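Local coordinates for sortase-like protein (PDB 3RE9) that probably acts as a class C sortase, a cysteine transpeptidase of the kind that joins pilin subunits into pili in Gram-positive bacteria, at residues E139-K144 with T151-T156; T106-G111 with L165-H170. All blocks are in the same frame, centred on the assembly; numbering follows the deposited sequence.

In the fold
Contacts 1 and 2, their centres about 10 Å apart, use opposite faces of two neighbouring antiparallel strands, 148-156 and 163-172, of the sortase fold. The backbones are probably joined by T154 O to L165 N at 2.7 Å and L152 N to V167 O at 2.8 Å. T151 and L153 face loop 139-144 in contact 1, where L166 packs beside L153, while L165 and V167 face segment 106-111 in contact 2. Contact 1 is nested in the chain loop that contact 2 closes. C155, placed like the nucleophile in the TLXTC signature of sortases, follows directly after T154; contact 1 includes the strand that probably presents it, and contact 2 lies on the strand beside it.

Contact 1: residues E139-K144 with T151-T156; sequences EELLVK and TLLTCT
L141 drops from the loop between strands 122-133 and 148-156 onto T151 and L153, joining that connection to one face of the sortase beta-barrel. In sortases this is the beta6/beta7 loop, which commonly borders the substrate groove.

The apolar part of the contact depends on the fork of L141. With CG beside the backbone N and anti to the carbonyl carbon (chi1 -56°), its two methyls take different partners: CD2 meets the methyl of T151, CG2, at 3.6 Å, while CD1 reaches L153 CD2 at 4.1 Å. The L141 side chain crosses both strand residues at about a right angle. A branched leucine suits this place because it can span two residues on the same strand face. V89, on the adjoining strand 86-91, touches both L141 and L153 and extends the apolar patch.

Polar links run alongside, and no direct hydrogen bond joins the two segments. T151 suits its position because it offers both a methyl and a hydroxyl: CG2, anti to the backbone N, meets L141 CD2, and OG1 bonds to H87 NE2. The same imidazole uses ND1 to bond L142 O, and H87 ties loop to strand. K144 NZ adds a weak bond to L142 O at 3.4 Å. E140 sends its carboxylate to Q129 through OE1, but its backbone O turns to the strand. There a single water closes the gap, donating to E140 O at 2.9 Å and lying 2.6 Å from T151 OG1.

Contact 2: residues T106-G111 with L165-H170; sequences TKVKIG and LLVRGH
No flat side-chain group enters where T106 and V108 meet L165 and V167, and the meeting is between methyl groups; the planar group that does take part is the backbone amide at T106 N, which L165 CD2 approaches at 3.7 Å. The guanidinium of R168 lies elsewhere, its NE in a salt bridge with D128. Segment 106-111 begins in the last residues of a short 3-10 turn, runs on toward strand 113-117 and passes over strand 163-172 of the sortase barrel.

L165, with CG anti to its backbone N (chi1 176°), reaches out to the turn. Its CD2 touches T106 CG2 at 3.6 Å, the two side chains crossing at about a right angle. T106 points its CB away from the strand, yet CG2, beside the backbone N, can still meet the leucine, while OG1 makes a weak hydrogen bond to T103 O.

Two residues along each segment, V108 and V167 both turn toward the partner and meet methyl to methyl, CG1 to CG1, at 3.8 Å. The compact valines suit this close approach. V127 flanks V108, L105 flanks V167 and I130 flanks L165.

With no hydrogen bond across the segments, their attachment here rests on apolar burial and van der Waals contact between methyls, while G111 makes a backbone hydrogen bond with V127 on strand 122-133.

Contact 1: residues E139-K144 with T151-T156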
loop_
_atom_site.group_PDB
_atom_site.type_symbol
_atom_site.label_atom_id
_atom_site.label_comp_id
_atom_site.label_asym_id
_atom_site.label_seq_id
_atom_site.Cartn_x
_atom_site.Cartn_y
_atom_site.Cartn_z
ATOM N N GLU A 139 -6.028 13.752 0.004
ATOM C CA GLU A 139 -4.814 14.589 0.112
ATOM C C GLU A 139 -3.591 13.969 0.838
ATOM O O GLU A 139 -2.446 14.378 0.590
ATOM C CB GLU A 139 -5.168 15.940 0.750
ATOM C CG GLU A 139 -5.603 15.797 2.211
ATOM C CD GLU A 139 -6.152 17.067 2.838
ATOM O OE1 GLU A 139 -6.079 18.144 2.185
ATOM O OE2 GLU A 139 -6.647 16.969 4.004
ATOM N N GLU A 140 -3.844 13.007 1.734
ATOM C CA GLU A 140 -2.804 12.335 2.523
ATOM C C GLU A 140 -2.337 11.008 1.914
ATOM O O GLU A 140 -1.422 10.357 2.425
ATOM C CB GLU A 140 -3.282 12.113 3.958
ATOM C CG GLU A 140 -3.586 13.405 4.714
ATOM C CD GLU A 140 -2.355 14.315 4.915
ATOM O OE1 GLU A 140 -1.190 13.887 4.691
ATOM O OE2 GLU A 140 -2.574 15.475 5.321
ATOM N N LEU A 141 -2.960 10.618 0.812
ATOM C CA LEU A 141 -2.584 9.386 0.152
ATOM C C LEU A 141 -1.760 9.622 -1.123
ATOM O O LEU A 141 -1.472 8.683 -1.864
ATOM C CB LEU A 141 -3.839 8.533 -0.130
ATOM C CG LEU A 141 -4.713 8.198 1.086
ATOM C CD1 LEU A 141 -5.998 7.483 0.678
ATOM C CD2 LEU A 141 -3.936 7.394 2.131
ATOM N N LEU A 142 -1.373 10.870 -1.382
ATOM C CA LEU A 142 -0.759 11.203 -2.677
ATOM C C LEU A 142 0.749 10.905 -2.682
ATOM O O LEU A 142 1.341 10.654 -1.629
ATOM C CB LEU A 142 -1.086 12.651 -3.106
ATOM C CG LEU A 142 -2.577 13.058 -3.097
ATOM C CD1 LEU A 142 -2.780 14.515 -3.489
ATOM C CD2 LEU A 142 -3.442 12.117 -3.973
ATOM N N VAL A 143 1.350 10.892 -3.871
ATOM C CA VAL A 143 2.780 10.699 -4.000
ATOM C C VAL A 143 3.504 11.999 -3.613
ATOM O O VAL A 143 3.225 13.084 -4.147
ATOM C CB VAL A 143 3.182 10.245 -5.427
ATOM C CG1 VAL A 143 4.672 10.130 -5.531
ATOM C CG2 VAL A 143 2.536 8.892 -5.813
ATOM N N LYS A 144 4.428 11.888 -2.673
ATOM C CA LYS A 144 5.229 13.031 -2.267
ATOM C C LYS A 144 6.575 12.897 -2.934
ATOM O O LYS A 144 7.278 11.931 -2.690
ATOM C CB LYS A 144 5.308 13.104 -0.748
ATOM C CG LYS A 144 3.913 13.381 -0.177
ATOM C CD LYS A 144 3.615 12.640 1.102
ATOM C CE LYS A 144 2.296 13.141 1.654
ATOM N NZ LYS A 144 1.155 13.113 0.647
ATOM N N THR A 151 0.973 3.848 3.327
ATOM C CA THR A 151 -0.165 4.046 4.210
ATOM C C THR A 151 -0.968 2.756 4.294
ATOM O O THR A 151 -1.269 2.134 3.271
ATOM C CB THR A 151 -1.072 5.212 3.738
ATOM O OG1 THR A 151 -0.365 6.449 3.879
ATOM C CG2 THR A 151 -2.350 5.308 4.574
ATOM N N LEU A 152 -1.290 2.347 5.525
ATOM C CA LEU A 152 -2.289 1.308 5.771
ATOM C C LEU A 152 -3.618 1.988 6.074
ATOM O O LEU A 152 -3.660 2.914 6.882
ATOM C CB LEU A 152 -1.859 0.418 6.940
ATOM C CG LEU A 152 -0.443 -0.159 6.857
ATOM C CD1 LEU A 152 -0.116 -0.978 8.085
ATOM C CD2 LEU A 152 -0.246 -0.978 5.599
ATOM N N LEU A 153 -4.698 1.523 5.450
ATOM C CA LEU A 153 -5.973 2.228 5.472
ATOM C C LEU A 153 -7.143 1.317 5.851
ATOM O O LEU A 153 -7.233 0.184 5.355
ATOM C CB LEU A 153 -6.213 2.885 4.092
ATOM C CG LEU A 153 -7.586 3.400 3.598
ATOM C CD1 LEU A 153 -8.112 4.478 4.500
ATOM C CD2 LEU A 153 -7.522 3.933 2.175
ATOM N N THR A 154 -8.063 1.820 6.680
ATOM C CA THR A 154 -9.251 1.057 7.035
ATOM C C THR A 154 -10.453 1.965 7.356
ATOM O O THR A 154 -10.301 3.163 7.600
ATOM C CB THR A 154 -8.947 0.035 8.222
ATOM O OG1 THR A 154 -9.930 -1.004 8.248
ATOM C CG2 THR A 154 -8.876 0.719 9.604
ATOM N N CYS A 155 -11.642 1.358 7.389
ATOM C CA CYS A 155 -12.881 2.034 7.770
ATOM C C CYS A 155 -12.956 2.333 9.297
ATOM O O CYS A 155 -12.485 1.548 10.128
ATOM C CB CYS A 155 -14.095 1.251 7.236
ATOM S SG CYS A 155 -14.102 -0.587 7.480
ATOM N N THR A 156 -13.497 3.495 9.654
ATOM C CA THR A 156 -13.506 3.948 11.044
ATOM C C THR A 156 -14.656 4.940 11.283
ATOM O O THR A 156 -15.107 5.581 10.326
ATOM C CB THR A 156 -12.118 4.539 11.492
ATOM O OG1 THR A 156 -11.895 4.254 12.891
ATOM C CG2 THR A 156 -12.021 6.049 11.223
HETATM O O HOH W 1 -1.510 8.641 4.744
#

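Contact 2: residues T106-G111 with L165-H170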
loop_
_atom_site.group_PDB
_atom_site.type_symbol
_atom_site.label_atom_id
_atom_site.label_comp_id
_atom_site.label_asym_id
_atom_site.label_seq_id
_atom_site.Cartn_x
_atom_site.Cartn_y
_atom_site.Cartn_z
ATOM N N THR A 106 -6.277 0.848 14.779
ATOM C CA THR A 106 -6.542 1.903 15.736
ATOM C C THR A 106 -5.549 1.873 16.915
ATOM O O THR A 106 -5.345 2.877 17.574
ATOM C CB THR A 106 -8.015 1.855 16.251
ATOM O OG1 THR A 106 -8.384 0.508 16.571
ATOM C CG2 THR A 106 -8.965 2.381 15.211
ATOM N N LYS A 107 -4.922 0.727 17.155
ATOM C CA LYS A 107 -3.938 0.579 18.210
ATOM C C LYS A 107 -2.503 0.912 17.771
ATOM O O LYS A 107 -1.579 0.874 18.591
ATOM C CB LYS A 107 -3.991 -0.841 18.773
ATOM C CG LYS A 107 -5.353 -1.259 19.372
ATOM C CD LYS A 107 -5.361 -2.748 19.775
ATOM C CE LYS A 107 -6.776 -3.215 20.195
ATOM N NZ LYS A 107 -7.951 -2.872 19.233
ATOM N N VAL A 108 -2.301 1.221 16.494
ATOM C CA VAL A 108 -0.969 1.567 15.998
ATOM C C VAL A 108 -0.602 2.990 16.431
ATOM O O VAL A 108 -1.438 3.885 16.385
ATOM C CB VAL A 108 -0.859 1.414 14.466
ATOM C CG1 VAL A 108 0.519 1.823 13.985
ATOM C CG2 VAL A 108 -1.134 -0.021 14.055
ATOM N N LYS A 109 0.651 3.161 16.856
ATOM C CA LYS A 109 1.212 4.444 17.304
ATOM C C LYS A 109 2.288 4.983 16.355
ATOM O O LYS A 109 2.942 4.252 15.585
ATOM C CB LYS A 109 1.933 4.341 18.682
ATOM C CG LYS A 109 1.663 3.145 19.559
ATOM C CD LYS A 109 2.695 3.108 20.662
ATOM C CE LYS A 109 2.720 1.748 21.339
ATOM N NZ LYS A 109 1.725 1.763 22.474
ATOM N N ILE A 110 2.513 6.283 16.497
ATOM C CA ILE A 110 3.615 6.939 15.857
ATOM C C ILE A 110 4.895 6.343 16.475
ATOM O O ILE A 110 4.982 6.104 17.706
ATOM C CB ILE A 110 3.441 8.493 15.942
ATOM C CG1 ILE A 110 2.324 8.908 14.949
ATOM C CG2 ILE A 110 4.769 9.206 15.677
ATOM C CD1 ILE A 110 1.982 10.389 14.832
ATOM N N GLY A 111 5.854 6.023 15.613
ATOM C CA GLY A 111 7.089 5.419 16.087
ATOM C C GLY A 111 7.132 3.940 15.841
ATOM O O GLY A 111 8.216 3.371 15.847
ATOM N N LEU A 165 -9.344 5.503 8.504
ATOM C CA LEU A 165 -8.128 5.644 9.271
ATOM C C LEU A 165 -6.896 5.500 8.358
ATOM O O LEU A 165 -6.712 4.455 7.753
ATOM C CB LEU A 165 -8.108 4.588 10.383
ATOM C CG LEU A 165 -6.894 4.455 11.275
ATOM C CD1 LEU A 165 -6.640 5.759 12.004
ATOM C CD2 LEU A 165 -7.167 3.355 12.237
ATOM N N LEU A 166 -6.059 6.550 8.289
ATOM C CA LEU A 166 -4.870 6.591 7.446
ATOM C C LEU A 166 -3.624 6.563 8.300
ATOM O O LEU A 166 -3.208 7.596 8.857
ATOM C CB LEU A 166 -4.823 7.865 6.576
ATOM C CG LEU A 166 -6.014 8.415 5.799
ATOM C CD1 LEU A 166 -5.529 9.332 4.724
ATOM C CD2 LEU A 166 -6.805 7.291 5.184
ATOM N N VAL A 167 -3.018 5.381 8.386
ATOM C CA VAL A 167 -1.790 5.178 9.146
ATOM C C VAL A 167 -0.576 5.150 8.219
ATOM O O VAL A 167 -0.404 4.200 7.472
ATOM C CB VAL A 167 -1.880 3.885 9.973
ATOM C CG1 VAL A 167 -0.747 3.813 10.950
ATOM C CG2 VAL A 167 -3.210 3.851 10.699
ATOM N N ARG A 168 0.258 6.192 8.281
ATOM C CA ARG A 168 1.343 6.410 7.324
ATOM C C ARG A 168 2.742 6.250 7.915
ATOM O O ARG A 168 3.011 6.777 8.969
ATOM C CB ARG A 168 1.234 7.809 6.726
ATOM C CG ARG A 168 2.244 8.039 5.580
ATOM C CD ARG A 168 2.348 9.478 5.194
ATOM N NE ARG A 168 2.990 10.293 6.225
ATOM C CZ ARG A 168 3.283 11.582 6.059
ATOM N NH1 ARG A 168 2.990 12.181 4.917
ATOM N NH2 ARG A 168 3.840 12.282 7.024
ATOM N N GLY A 169 3.631 5.548 7.209
ATOM C CA GLY A 169 5.028 5.420 7.592
ATOM C C GLY A 169 5.961 5.882 6.494
ATOM O O GLY A 169 5.614 5.772 5.339
ATOM N N HIS A 170 7.139 6.398 6.850
ATOM C CA HIS A 170 8.208 6.705 5.866
ATOM C C HIS A 170 9.168 5.509 5.800
ATOM O O HIS A 170 9.294 4.750 6.763
ATOM C CB HIS A 170 8.975 8.001 6.211
ATOM C CG HIS A 170 9.663 7.964 7.549
ATOM N ND1 HIS A 170 9.071 8.427 8.711
ATOM C CD2 HIS A 170 10.884 7.501 7.913
ATOM C CE1 HIS A 170 9.896 8.247 9.730
ATOM N NE2 HIS A 170 11.004 7.688 9.273
#